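PDB 2HJ0: putative citrate lyase, alfa subunit from Streptococcus mutans, which is a putative member of the citrate lyase alpha-subunit family, an alpha/beta protein with two large mixed sheets, found in a two-chain assembly. Local coordinates for residues Ser50-Lys58 / Met82-Ile92; Thr59-His70 / His161-Ala169. All blocks are in the same frame, centred on the assembly; numbering follows the deposited sequence.

Interaction 1: Ser50-Lys58 / Met82-Ile92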
ATOM      1  N   SER A  50      13.871 -18.511  14.041  1.00 21.06           N
ATOM      2  CA  SER A  50      15.238 -18.994  13.871  1.00 22.00           C
ATOM      3  C   SER A  50      15.544 -19.631  12.526  1.00 22.50           C
ATOM      4  O   SER A  50      16.644 -19.470  11.996  1.00 23.30           O
ATOM      5  CB  SER A  50      15.573 -20.008  14.953  1.00 22.22           C
ATOM      6  OG  SER A  50      14.769 -21.151  14.790  1.00 24.01           O
ATOM      7  N   SER A  51      14.579 -20.349  11.965  1.00 21.52           N
ATOM      8  CA  SER A  51      14.818 -21.032  10.705  1.00 20.60           C
ATOM      9  C   SER A  51      13.581 -21.151   9.836  1.00 20.62           C
ATOM     10  O   SER A  51      12.478 -20.833  10.267  1.00 20.98           O
ATOM     11  CB  SER A  51      15.317 -22.437  11.001  1.00 21.39           C
ATOM     12  OG  SER A  51      14.303 -23.169  11.682  1.00 18.36           O
ATOM     13  N   ILE A  52      13.764 -21.640   8.613  1.00 19.83           N
ATOM     14  CA  ILE A  52      12.627 -21.825   7.726  1.00 18.80           C
ATOM     15  C   ILE A  52      11.740 -22.883   8.356  1.00 19.04           C
ATOM     16  O   ILE A  52      10.522 -22.817   8.241  1.00 19.37           O
ATOM     17  CB  ILE A  52      13.063 -22.294   6.316  1.00 18.69           C
ATOM     18  CG1 ILE A  52      13.170 -21.087   5.380  1.00 18.43           C
ATOM     19  CG2 ILE A  52      12.075 -23.289   5.750  1.00 16.19           C
ATOM     20  CD1 ILE A  52      14.344 -20.219   5.647  1.00 19.93           C
ATOM     21  N   HIS A  53      12.352 -23.853   9.036  1.00 19.43           N
ATOM     22  CA  HIS A  53      11.600 -24.930   9.682  1.00 19.63           C
ATOM     23  C   HIS A  53      10.534 -24.368  10.626  1.00 19.88           C
ATOM     24  O   HIS A  53       9.346 -24.634  10.444  1.00 19.78           O
ATOM     25  CB  HIS A  53      12.545 -25.866  10.462  1.00 19.53           C
ATOM     26  CG  HIS A  53      11.882 -27.119  10.957  1.00 19.86           C
ATOM     27  ND1 HIS A  53      11.979 -28.324  10.294  1.00 20.53           N
ATOM     28  CD2 HIS A  53      11.052 -27.336  12.007  1.00 19.08           C
ATOM     29  CE1 HIS A  53      11.234 -29.226  10.910  1.00 19.85           C
ATOM     30  NE2 HIS A  53      10.661 -28.652  11.952  1.00 18.37           N
ATOM     31  N   GLU A  54      10.961 -23.594  11.628  1.00 19.06           N
ATOM     32  CA  GLU A  54      10.038 -23.001  12.598  1.00 18.61           C
ATOM     33  C   GLU A  54       8.999 -22.122  11.903  1.00 18.26           C
ATOM     34  O   GLU A  54       7.870 -21.971  12.371  1.00 16.47           O
ATOM     35  CB  GLU A  54      10.805 -22.168  13.624  1.00 19.99           C
ATOM     36  CG  GLU A  54       9.963 -21.672  14.787  1.00 23.02           C
ATOM     37  CD  GLU A  54      10.738 -20.753  15.727  1.00 26.42           C
ATOM     38  OE1 GLU A  54      10.177 -20.365  16.776  1.00 28.01           O
ATOM     39  OE2 GLU A  54      11.907 -20.409  15.427  1.00 27.56           O
ATOM     40  N   ALA A  55       9.380 -21.538  10.779  1.00 18.12           N
ATOM     41  CA  ALA A  55       8.454 -20.703  10.054  1.00 19.30           C
ATOM     42  C   ALA A  55       7.310 -21.575   9.568  1.00 19.72           C
ATOM     43  O   ALA A  55       6.145 -21.239   9.758  1.00 20.50           O
ATOM     44  CB  ALA A  55       9.153 -20.045   8.867  1.00 21.82           C
ATOM     45  N   ILE A  56       7.647 -22.699   8.937  1.00 20.19           N
ATOM     46  CA  ILE A  56       6.640 -23.623   8.403  1.00 20.37           C
ATOM     47  C   ILE A  56       5.776 -24.124   9.545  1.00 20.85           C
ATOM     48  O   ILE A  56       4.561 -24.288   9.420  1.00 20.18           O
ATOM     49  CB  ILE A  56       7.310 -24.829   7.704  1.00 18.80           C
ATOM     50  CG1 ILE A  56       8.248 -24.324   6.604  1.00 19.22           C
ATOM     51  CG2 ILE A  56       6.250 -25.739   7.109  1.00 18.28           C
ATOM     52  CD1 ILE A  56       9.114 -25.379   5.971  1.00 19.33           C
ATOM     53  N   GLU A  57       6.432 -24.337  10.674  1.00 22.64           N
ATOM     54  CA  GLU A  57       5.781 -24.832  11.864  1.00 25.37           C
ATOM     55  C   GLU A  57       4.800 -23.810  12.427  1.00 25.21           C
ATOM     56  O   GLU A  57       3.584 -24.012  12.403  1.00 26.00           O
ATOM     57  CB  GLU A  57       6.841 -25.168  12.904  1.00 27.75           C
ATOM     58  CG  GLU A  57       6.336 -25.955  14.085  1.00 33.65           C
ATOM     59  CD  GLU A  57       7.309 -25.911  15.241  1.00 37.27           C
ATOM     60  OE1 GLU A  57       7.320 -24.891  15.983  1.00 39.58           O
ATOM     61  OE2 GLU A  57       8.080 -26.887  15.389  1.00 38.79           O
ATOM     62  N   LYS A  58       5.322 -22.699  12.924  1.00 24.76           N
ATOM     63  CA  LYS A  58       4.455 -21.686  13.499  1.00 24.88           C
ATOM     64  C   LYS A  58       3.442 -21.108  12.525  1.00 23.57           C
ATOM     65  O   LYS A  58       2.582 -20.323  12.917  1.00 23.74           O
ATOM     66  CB  LYS A  58       5.289 -20.556  14.114  1.00 26.11           C
ATOM     67  CG  LYS A  58       6.038 -20.981  15.378  1.00 28.96           C
ATOM     68  CD  LYS A  58       6.523 -19.790  16.201  1.00 32.05           C
ATOM     69  CE  LYS A  58       5.347 -18.867  16.604  1.00 34.26           C
ATOM     70  NZ  LYS A  58       5.752 -17.641  17.376  1.00 35.04           N
HETATM   71  N   MSE A  82      14.598 -23.625  -1.012  1.00 27.58           N
HETATM   72  CA  MSE A  82      14.802 -23.668   0.423  1.00 29.71           C
HETATM   73  C   MSE A  82      13.525 -24.102   1.156  1.00 29.16           C
HETATM   74  O   MSE A  82      13.505 -25.142   1.814  1.00 28.98           O
HETATM   75  CB  MSE A  82      15.233 -22.285   0.893  1.00 34.25           C
HETATM   76  CG  MSE A  82      16.028 -22.258   2.173  1.00 40.54           C
HETATM   77 SE   MSE A  82      16.569 -20.446   2.509  1.00 51.56          SE
HETATM   78  CE  MSE A  82      17.906 -20.259   1.145  1.00 46.53           C
ATOM     79  N   VAL A  83      12.465 -23.305   1.035  1.00 27.30           N
ATOM     80  CA  VAL A  83      11.205 -23.608   1.698  1.00 25.46           C
ATOM     81  C   VAL A  83      10.669 -24.983   1.317  1.00 25.67           C
ATOM     82  O   VAL A  83      10.471 -25.842   2.180  1.00 25.48           O
ATOM     83  CB  VAL A  83      10.137 -22.546   1.369  1.00 24.50           C
ATOM     84  CG1 VAL A  83       8.811 -22.900   2.023  1.00 23.09           C
ATOM     85  CG2 VAL A  83      10.605 -21.194   1.841  1.00 23.56           C
ATOM     86  N   LEU A  84      10.437 -25.180   0.024  1.00 25.37           N
ATOM     87  CA  LEU A  84       9.920 -26.437  -0.495  1.00 25.37           C
ATOM     88  C   LEU A  84      10.653 -27.648   0.066  1.00 26.27           C
ATOM     89  O   LEU A  84      10.036 -28.593   0.559  1.00 26.24           O
ATOM     90  CB  LEU A  84      10.008 -26.443  -2.023  1.00 23.41           C
ATOM     91  CG  LEU A  84       8.678 -26.302  -2.753  1.00 21.08           C
ATOM     92  CD1 LEU A  84       7.820 -25.245  -2.108  1.00 20.56           C
ATOM     93  CD2 LEU A  84       8.949 -25.974  -4.201  1.00 20.64           C
ATOM     94  N   ASP A  85      11.975 -27.617   0.003  1.00 27.22           N
ATOM     95  CA  ASP A  85      12.755 -28.733   0.504  1.00 27.90           C
ATOM     96  C   ASP A  85      12.437 -29.027   1.963  1.00 28.04           C
ATOM     97  O   ASP A  85      12.297 -30.184   2.357  1.00 29.32           O
ATOM     98  CB  ASP A  85      14.242 -28.449   0.329  1.00 28.95           C
ATOM     99  CG  ASP A  85      15.097 -29.641   0.663  1.00 31.34           C
ATOM    100  OD1 ASP A  85      15.350 -29.863   1.870  1.00 32.31           O
ATOM    101  OD2 ASP A  85      15.508 -30.356  -0.283  1.00 32.92           O
ATOM    102  N   GLU A  86      12.309 -27.982   2.769  1.00 27.76           N
ATOM    103  CA  GLU A  86      11.997 -28.176   4.175  1.00 27.05           C
ATOM    104  C   GLU A  86      10.575 -28.722   4.312  1.00 26.52           C
ATOM    105  O   GLU A  86      10.280 -29.486   5.232  1.00 25.99           O
ATOM    106  CB  GLU A  86      12.143 -26.859   4.934  1.00 28.24           C
ATOM    107  CG  GLU A  86      12.140 -27.025   6.451  1.00 30.69           C
ATOM    108  CD  GLU A  86      13.266 -27.923   6.948  1.00 31.68           C
ATOM    109  OE1 GLU A  86      12.969 -28.917   7.652  1.00 32.02           O
ATOM    110  OE2 GLU A  86      14.445 -27.637   6.634  1.00 33.37           O
ATOM    111  N   ILE A  87       9.689 -28.326   3.403  1.00 25.58           N
ATOM    112  CA  ILE A  87       8.322 -28.825   3.447  1.00 24.88           C
ATOM    113  C   ILE A  87       8.392 -30.334   3.184  1.00 26.35           C
ATOM    114  O   ILE A  87       7.757 -31.124   3.879  1.00 26.65           O
ATOM    115  CB  ILE A  87       7.424 -28.208   2.345  1.00 23.92           C
ATOM    116  CG1 ILE A  87       7.478 -26.680   2.379  1.00 23.42           C
ATOM    117  CG2 ILE A  87       5.990 -28.688   2.534  1.00 23.06           C
ATOM    118  CD1 ILE A  87       6.743 -26.043   3.536  1.00 23.57           C
ATOM    119  N   ALA A  88       9.164 -30.734   2.176  1.00 25.48           N
ATOM    120  CA  ALA A  88       9.276 -32.146   1.852  1.00 25.20           C
ATOM    121  C   ALA A  88       9.841 -32.915   3.044  1.00 25.80           C
ATOM    122  O   ALA A  88       9.271 -33.914   3.467  1.00 26.67           O
ATOM    123  CB  ALA A  88      10.154 -32.340   0.620  1.00 23.90           C
ATOM    124  N   LYS A  89      10.952 -32.431   3.590  1.00 25.97           N
ATOM    125  CA  LYS A  89      11.602 -33.069   4.727  1.00 26.43           C
ATOM    126  C   LYS A  89      10.635 -33.265   5.887  1.00 27.21           C
ATOM    127  O   LYS A  89      10.726 -34.250   6.622  1.00 28.53           O
ATOM    128  CB  LYS A  89      12.780 -32.223   5.209  1.00 26.72           C
ATOM    129  CG  LYS A  89      14.163 -32.777   4.896  1.00 28.28           C
ATOM    130  CD  LYS A  89      14.441 -32.821   3.398  1.00 29.71           C
ATOM    131  CE  LYS A  89      15.931 -33.006   3.104  1.00 29.51           C
ATOM    132  NZ  LYS A  89      16.753 -31.890   3.664  1.00 29.40           N
HETATM  133  N   MSE A  90       9.711 -32.328   6.057  1.00 27.08           N
HETATM  134  CA  MSE A  90       8.749 -32.412   7.148  1.00 26.88           C
HETATM  135  C   MSE A  90       7.555 -33.300   6.821  1.00 24.84           C
HETATM  136  O   MSE A  90       6.564 -33.306   7.550  1.00 24.37           O
HETATM  137  CB  MSE A  90       8.251 -31.015   7.526  1.00 31.59           C
HETATM  138  CG  MSE A  90       9.297 -30.139   8.201  1.00 37.25           C
HETATM  139 SE   MSE A  90       8.693 -28.325   8.513  1.00 47.47          SE
HETATM  140  CE  MSE A  90       7.496 -28.585  10.021  1.00 41.28           C
ATOM    141  N   GLY A  91       7.647 -34.040   5.724  1.00 22.09           N
ATOM    142  CA  GLY A  91       6.563 -34.928   5.350  1.00 21.13           C
ATOM    143  C   GLY A  91       5.267 -34.265   4.920  1.00 20.36           C
ATOM    144  O   GLY A  91       4.220 -34.898   4.912  1.00 20.21           O
ATOM    145  N   ILE A  92       5.309 -32.990   4.568  1.00 21.78           N
ATOM    146  CA  ILE A  92       4.084 -32.329   4.131  1.00 22.17           C
ATOM    147  C   ILE A  92       3.936 -32.561   2.631  1.00 23.89           C
ATOM    148  O   ILE A  92       4.924 -32.502   1.894  1.00 24.95           O
ATOM    149  CB  ILE A  92       4.113 -30.821   4.455  1.00 19.07           C
ATOM    150  CG1 ILE A  92       4.022 -30.637   5.977  1.00 18.19           C
ATOM    151  CG2 ILE A  92       2.981 -30.117   3.747  1.00 17.45           C
ATOM    152  CD1 ILE A  92       4.036 -29.214   6.462  1.00 15.93           C
TER
HETATM  153  O   HOH W   1      14.804 -24.589   8.197  1.00 11.19           O

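Interaction 2: Thr59-His70 / His161-Ala169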
ATOM      1  N   THR A  59       3.529 -21.507  11.265  1.00 22.11           N
ATOM      2  CA  THR A  59       2.621 -20.982  10.270  1.00 20.98           C
ATOM      3  C   THR A  59       1.425 -21.919  10.118  1.00 22.27           C
ATOM      4  O   THR A  59       0.416 -21.570   9.505  1.00 21.91           O
ATOM      5  CB  THR A  59       3.372 -20.786   8.961  1.00 19.65           C
ATOM      6  OG1 THR A  59       2.753 -19.741   8.219  1.00 21.78           O
ATOM      7  CG2 THR A  59       3.382 -22.045   8.152  1.00 19.27           C
ATOM      8  N   ARG A  60       1.544 -23.108  10.705  1.00 22.66           N
ATOM      9  CA  ARG A  60       0.474 -24.095  10.672  1.00 22.63           C
ATOM     10  C   ARG A  60       0.170 -24.702   9.302  1.00 22.11           C
ATOM     11  O   ARG A  60      -0.932 -25.206   9.060  1.00 22.46           O
ATOM     12  CB  ARG A  60      -0.803 -23.483  11.246  1.00 23.79           C
ATOM     13  CG  ARG A  60      -1.196 -24.062  12.585  1.00 27.51           C
ATOM     14  CD  ARG A  60      -0.408 -23.474  13.734  1.00 31.69           C
ATOM     15  NE  ARG A  60      -1.074 -22.309  14.319  1.00 37.06           N
ATOM     16  CZ  ARG A  60      -2.299 -22.319  14.853  1.00 38.92           C
ATOM     17  NH1 ARG A  60      -2.817 -21.199  15.359  1.00 38.93           N
ATOM     18  NH2 ARG A  60      -3.009 -23.444  14.876  1.00 38.86           N
ATOM     19  N   LEU A  61       1.156 -24.666   8.416  1.00 21.10           N
ATOM     20  CA  LEU A  61       1.005 -25.199   7.072  1.00 20.77           C
ATOM     21  C   LEU A  61       0.589 -26.657   7.110  1.00 22.07           C
ATOM     22  O   LEU A  61       1.208 -27.461   7.803  1.00 23.26           O
ATOM     23  CB  LEU A  61       2.327 -25.081   6.319  1.00 18.70           C
ATOM     24  CG  LEU A  61       2.225 -25.424   4.841  1.00 16.62           C
ATOM     25  CD1 LEU A  61       1.265 -24.433   4.184  1.00 14.82           C
ATOM     26  CD2 LEU A  61       3.597 -25.372   4.194  1.00 15.26           C
ATOM     27  N   LYS A  62      -0.459 -27.004   6.372  1.00 22.98           N
ATOM     28  CA  LYS A  62      -0.913 -28.387   6.335  1.00 24.30           C
ATOM     29  C   LYS A  62      -1.021 -28.848   4.893  1.00 24.75           C
ATOM     30  O   LYS A  62      -0.760 -28.082   3.967  1.00 23.53           O
ATOM     31  CB  LYS A  62      -2.260 -28.529   7.051  1.00 25.03           C
ATOM     32  CG  LYS A  62      -2.198 -28.082   8.515  1.00 30.43           C
ATOM     33  CD  LYS A  62      -3.460 -28.405   9.342  1.00 32.94           C
ATOM     34  CE  LYS A  62      -4.679 -27.575   8.926  1.00 33.08           C
ATOM     35  NZ  LYS A  62      -5.131 -27.881   7.544  1.00 32.67           N
ATOM     36  N   ASP A  63      -1.386 -30.108   4.705  1.00 25.90           N
ATOM     37  CA  ASP A  63      -1.528 -30.652   3.366  1.00 26.44           C
ATOM     38  C   ASP A  63      -2.683 -29.982   2.638  1.00 26.39           C
ATOM     39  O   ASP A  63      -3.691 -29.614   3.247  1.00 25.94           O
ATOM     40  CB  ASP A  63      -1.777 -32.158   3.426  1.00 28.07           C
ATOM     41  CG  ASP A  63      -0.546 -32.950   3.859  1.00 30.52           C
ATOM     42  OD1 ASP A  63      -0.648 -34.199   3.885  1.00 31.60           O
ATOM     43  OD2 ASP A  63       0.512 -32.344   4.170  1.00 30.14           O
ATOM     44  N   GLY A  64      -2.521 -29.823   1.328  1.00 26.00           N
ATOM     45  CA  GLY A  64      -3.559 -29.221   0.515  1.00 25.33           C
ATOM     46  C   GLY A  64      -3.578 -27.707   0.468  1.00 24.51           C
ATOM     47  O   GLY A  64      -4.313 -27.122  -0.328  1.00 25.54           O
HETATM   48  N   MSE A  65      -2.779 -27.061   1.307  1.00 23.24           N
HETATM   49  CA  MSE A  65      -2.752 -25.606   1.323  1.00 23.26           C
HETATM   50  C   MSE A  65      -1.999 -25.028   0.135  1.00 22.38           C
HETATM   51  O   MSE A  65      -1.305 -25.749  -0.591  1.00 22.90           O
HETATM   52  CB  MSE A  65      -2.127 -25.102   2.618  1.00 25.42           C
HETATM   53  CG  MSE A  65      -2.860 -25.576   3.843  1.00 28.35           C
HETATM   54 SE   MSE A  65      -2.454 -24.535   5.406  1.00 36.09          SE
HETATM   55  CE  MSE A  65      -4.212 -23.790   5.697  1.00 32.30           C
ATOM     56  N   THR A  66      -2.153 -23.724  -0.073  1.00 19.25           N
ATOM     57  CA  THR A  66      -1.468 -23.070  -1.171  1.00 17.60           C
ATOM     58  C   THR A  66      -0.432 -22.080  -0.660  1.00 16.79           C
ATOM     59  O   THR A  66      -0.699 -21.303   0.244  1.00 18.32           O
ATOM     60  CB  THR A  66      -2.438 -22.328  -2.096  1.00 17.59           C
ATOM     61  OG1 THR A  66      -3.283 -23.279  -2.755  1.00 18.81           O
ATOM     62  CG2 THR A  66      -1.660 -21.539  -3.145  1.00 16.52           C
ATOM     63  N   ILE A  67       0.758 -22.125  -1.243  1.00 13.63           N
ATOM     64  CA  ILE A  67       1.824 -21.233  -0.853  1.00 11.46           C
ATOM     65  C   ILE A  67       2.332 -20.509  -2.095  1.00 11.49           C
ATOM     66  O   ILE A  67       2.154 -20.986  -3.218  1.00 10.32           O
ATOM     67  CB  ILE A  67       2.979 -22.018  -0.187  1.00 11.29           C
ATOM     68  CG1 ILE A  67       3.616 -22.982  -1.189  1.00  9.68           C
ATOM     69  CG2 ILE A  67       2.452 -22.797   1.005  1.00 10.58           C
ATOM     70  CD1 ILE A  67       4.776 -23.770  -0.599  1.00  8.05           C
ATOM     71  N   SER A  68       2.969 -19.356  -1.896  1.00 11.40           N
ATOM     72  CA  SER A  68       3.500 -18.573  -3.016  1.00 10.06           C
ATOM     73  C   SER A  68       4.937 -18.105  -2.798  1.00  9.84           C
ATOM     74  O   SER A  68       5.462 -18.146  -1.678  1.00  8.84           O
ATOM     75  CB  SER A  68       2.611 -17.355  -3.268  1.00  9.46           C
ATOM     76  OG  SER A  68       2.430 -16.595  -2.084  1.00  8.64           O
ATOM     77  N   PHE A  69       5.549 -17.650  -3.891  1.00  8.57           N
ATOM     78  CA  PHE A  69       6.928 -17.149  -3.912  1.00  7.28           C
ATOM     79  C   PHE A  69       7.037 -16.173  -5.072  1.00  5.80           C
ATOM     80  O   PHE A  69       6.183 -16.177  -5.950  1.00  4.50           O
ATOM     81  CB  PHE A  69       7.943 -18.271  -4.170  1.00  6.98           C
ATOM     82  CG  PHE A  69       7.765 -19.481  -3.305  1.00  6.52           C
ATOM     83  CD1 PHE A  69       6.873 -20.486  -3.660  1.00  7.75           C
ATOM     84  CD2 PHE A  69       8.498 -19.621  -2.135  1.00  6.60           C
ATOM     85  CE1 PHE A  69       6.712 -21.612  -2.858  1.00  6.66           C
ATOM     86  CE2 PHE A  69       8.348 -20.739  -1.329  1.00  5.94           C
ATOM     87  CZ  PHE A  69       7.454 -21.736  -1.693  1.00  6.55           C
ATOM     88  N   HIS A  70       8.078 -15.339  -5.084  1.00  4.07           N
ATOM     89  CA  HIS A  70       8.248 -14.418  -6.197  1.00  3.88           C
ATOM     90  C   HIS A  70       9.536 -14.775  -6.936  1.00  4.10           C
ATOM     91  O   HIS A  70      10.352 -15.536  -6.422  1.00  2.59           O
ATOM     92  CB  HIS A  70       8.289 -12.974  -5.720  1.00  2.40           C
ATOM     93  CG  HIS A  70       9.532 -12.617  -4.979  1.00  1.75           C
ATOM     94  ND1 HIS A  70       9.553 -12.428  -3.615  1.00  2.99           N
ATOM     95  CD2 HIS A  70      10.809 -12.466  -5.405  1.00  1.00           C
ATOM     96  CE1 HIS A  70      10.792 -12.185  -3.228  1.00  3.34           C
ATOM     97  NE2 HIS A  70      11.573 -12.205  -4.295  1.00  4.25           N
ATOM     98  N   HIS A 161      -6.457 -18.455  -3.488  1.00 16.37           N
ATOM     99  CA  HIS A 161      -6.151 -17.858  -2.187  1.00 13.96           C
ATOM    100  C   HIS A 161      -4.876 -18.416  -1.564  1.00 13.30           C
ATOM    101  O   HIS A 161      -4.755 -19.623  -1.333  1.00 14.34           O
ATOM    102  CB  HIS A 161      -7.341 -18.077  -1.255  1.00 13.10           C
ATOM    103  CG  HIS A 161      -7.456 -17.066  -0.162  1.00 13.78           C
ATOM    104  ND1 HIS A 161      -6.802 -17.191   1.042  1.00 14.98           N
ATOM    105  CD2 HIS A 161      -8.149 -15.902  -0.096  1.00 14.83           C
ATOM    106  CE1 HIS A 161      -7.084 -16.149   1.804  1.00 14.53           C
ATOM    107  NE2 HIS A 161      -7.900 -15.352   1.137  1.00 13.44           N
ATOM    108  N   ILE A 162      -3.933 -17.530  -1.267  1.00 10.59           N
ATOM    109  CA  ILE A 162      -2.666 -17.955  -0.703  1.00  9.12           C
ATOM    110  C   ILE A 162      -2.707 -18.156   0.798  1.00  9.05           C
ATOM    111  O   ILE A 162      -3.057 -17.248   1.546  1.00  9.78           O
ATOM    112  CB  ILE A 162      -1.560 -16.945  -1.039  1.00  8.99           C
ATOM    113  CG1 ILE A 162      -1.538 -16.689  -2.545  1.00  8.63           C
ATOM    114  CG2 ILE A 162      -0.204 -17.483  -0.597  1.00  6.93           C
ATOM    115  CD1 ILE A 162      -0.599 -15.560  -2.960  1.00  9.86           C
ATOM    116  N   ASP A 163      -2.349 -19.355   1.241  1.00  9.38           N
ATOM    117  CA  ASP A 163      -2.342 -19.645   2.670  1.00 10.05           C
ATOM    118  C   ASP A 163      -1.104 -19.045   3.308  1.00 10.10           C
ATOM    119  O   ASP A 163      -1.180 -18.340   4.312  1.00 11.00           O
ATOM    120  CB  ASP A 163      -2.358 -21.150   2.921  1.00 11.07           C
ATOM    121  CG  ASP A 163      -3.701 -21.765   2.637  1.00 13.97           C
ATOM    122  OD1 ASP A 163      -4.678 -21.399   3.339  1.00 16.14           O
ATOM    123  OD2 ASP A 163      -3.786 -22.610   1.712  1.00 16.07           O
ATOM    124  N   VAL A 164       0.047 -19.333   2.721  1.00  8.73           N
ATOM    125  CA  VAL A 164       1.287 -18.813   3.252  1.00  8.51           C
ATOM    126  C   VAL A 164       2.170 -18.356   2.115  1.00  8.38           C
ATOM    127  O   VAL A 164       2.402 -19.092   1.155  1.00  8.90           O
ATOM    128  CB  VAL A 164       2.060 -19.877   4.045  1.00  7.90           C
ATOM    129  CG1 VAL A 164       3.333 -19.273   4.622  1.00  7.23           C
ATOM    130  CG2 VAL A 164       1.195 -20.430   5.143  1.00  8.47           C
ATOM    131  N   ALA A 165       2.667 -17.133   2.227  1.00  7.70           N
ATOM    132  CA  ALA A 165       3.552 -16.605   1.206  1.00  7.18           C
ATOM    133  C   ALA A 165       4.954 -16.505   1.775  1.00  8.30           C
ATOM    134  O   ALA A 165       5.183 -15.820   2.773  1.00 10.23           O
ATOM    135  CB  ALA A 165       3.078 -15.250   0.748  1.00  4.59           C
ATOM    136  N   PHE A 166       5.889 -17.210   1.148  1.00  7.19           N
ATOM    137  CA  PHE A 166       7.277 -17.163   1.568  1.00  6.32           C
ATOM    138  C   PHE A 166       7.968 -16.206   0.619  1.00  6.37           C
ATOM    139  O   PHE A 166       8.259 -16.579  -0.511  1.00  7.67           O
ATOM    140  CB  PHE A 166       7.880 -18.545   1.466  1.00  6.08           C
ATOM    141  CG  PHE A 166       7.243 -19.533   2.384  1.00  3.72           C
ATOM    142  CD1 PHE A 166       7.613 -19.597   3.717  1.00  2.40           C
ATOM    143  CD2 PHE A 166       6.261 -20.397   1.916  1.00  3.40           C
ATOM    144  CE1 PHE A 166       7.011 -20.515   4.567  1.00  4.66           C
ATOM    145  CE2 PHE A 166       5.654 -21.315   2.762  1.00  3.58           C
ATOM    146  CZ  PHE A 166       6.026 -21.378   4.082  1.00  3.16           C
ATOM    147  N   LEU A 167       8.211 -14.977   1.076  1.00  4.75           N
ATOM    148  CA  LEU A 167       8.836 -13.949   0.241  1.00  6.55           C
ATOM    149  C   LEU A 167      10.292 -13.612   0.587  1.00  7.80           C
ATOM    150  O   LEU A 167      10.620 -13.377   1.746  1.00  9.02           O
ATOM    151  CB  LEU A 167       8.013 -12.656   0.303  1.00  4.88           C
ATOM    152  CG  LEU A 167       6.502 -12.779   0.111  1.00  4.95           C
ATOM    153  CD1 LEU A 167       5.847 -11.400   0.194  1.00  1.00           C
ATOM    154  CD2 LEU A 167       6.217 -13.436  -1.240  1.00  5.38           C
ATOM    155  N   GLY A 168      11.162 -13.569  -0.418  1.00  8.49           N
ATOM    156  CA  GLY A 168      12.544 -13.221  -0.148  1.00  9.17           C
ATOM    157  C   GLY A 168      12.715 -11.711  -0.186  1.00  9.03           C
ATOM    158  O   GLY A 168      12.163 -11.065  -1.065  1.00  8.54           O
ATOM    159  N   ALA A 169      13.444 -11.141   0.770  1.00  8.75           N
ATOM    160  CA  ALA A 169      13.674  -9.699   0.795  1.00  9.02           C
ATOM    161  C   ALA A 169      15.126  -9.436   1.149  1.00 11.59           C
ATOM    162  O   ALA A 169      15.626  -9.887   2.192  1.00 12.56           O
ATOM    163  CB  ALA A 169      12.775  -9.035   1.802  1.00  5.81           C
TER

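Interaction 1: Ser50-Lys58 / Met82-Ile92
Ile52 and Ile56, one turn apart on helix 52-58, pack against the 82-89 part of helix 79-89, a helix-helix contact in the layer beside the parallel strands of an alpha/beta sheet. The segment axes approach to 9.8 Å and cross at -67°. The apolar part centres on isoleucines, whose branched chains fill the gap between the helices, with the unbranched chains of Met82 and Glu86 against them. Ile56 CD1 meets Ile87 CD1 at 3.5 Å and also touches the CG methylene of Glu86. Ile52 CG2 lies 3.7 Å from Glu86 CB, while its CD1 packs on the selenium of Met82, a selenomethionine. The polar part centres on His53: its ND1 donates to Glu86 OE1 (2.9 Å, 160°), an oxygen near the ring plane but approached from above the carboxylate plane. A bend in the glutamate chain at chi2 (59°) turns the acid toward the ring. Selenomethionine Met90 lies over one face of this ring, its SE 3.8 Å from the His53 centroid. One water accepts from His53 N at 2.7 Å and donates weakly to Glu86 OE2. Gly91, whose positive phi suits glycine, ends the second helix in a Schellman motif, after which Ile92 CD1 comes within 4.2 Å of Ile56 CG2.

Interaction 2: Thr59-His70 / His161-Ala169
Thr66 to Phe69 and Val164 to Phe166 run side by side as parallel neighbours within the large sheet of an alpha/beta domain, consistent with the Rossmann-like clan of the family. Thr66 O is gripped by two donors, Asp163 N at 2.7 Å and Val164 N at 3.3 Å, the second lying in the carbonyl plane. Next along the strands, Ser68 N donates to Val164 O (3.1 Å) and Phe166 N to Ser68 O (3.0 Å). Thr66 N is taken by a side chain: Asp163 OD2 accepts it at 2.7 Å through its anti lone pair, with an N-H...O angle of 168°. An aspartate suits this start of the strand pairing, since its short chain reaches a backbone N-H. Ile67 bonds through its backbone to Ser96 and Ala98 on strand 95-99. The small Ser68 and Ala165 share one face of the sheet. With chi1 at 53°, Ser68 OG sits between its own backbone N and carbonyl carbon, meeting Ile162 and Ala165 CB, and is satisfied by Asp196. On the other face Ile67 and Val164 pair, and Thr59 and Val164 meet tip to tip. Ile67 CG2 reaches the edge of the Phe166 ring, 3.9 Å from CE2, and Phe69 CE2 rests 3.6 Å from Phe166 CB.

How the interactions relate
The two contacts are successive layers of one alpha/beta unit, their centres about 11 Å apart. Along the chain, helix 52-58 leads into strand 66-69, which leads into helix 79-89; that helix then crosses over to strand 95-99, a parallel neighbour of strand 66-69 on its other side from strand 164-169, completing a beta-alpha-beta crossover. Helix 79-89 joins the layers: Val83 and Ile87 serve both contacts, meeting helix 52-58 as well as residues of interaction 2, while Leu84 points to the sheet. Ile87 CD1 touches Leu61 CD2 at 3.3 Å, Val83 CG1 meets Phe166 CD2 at 3.6 Å, and Leu84 CD1 meets Phe69 CZ at 3.6 Å. Apolar side chains thus connect helix pair and strand pair.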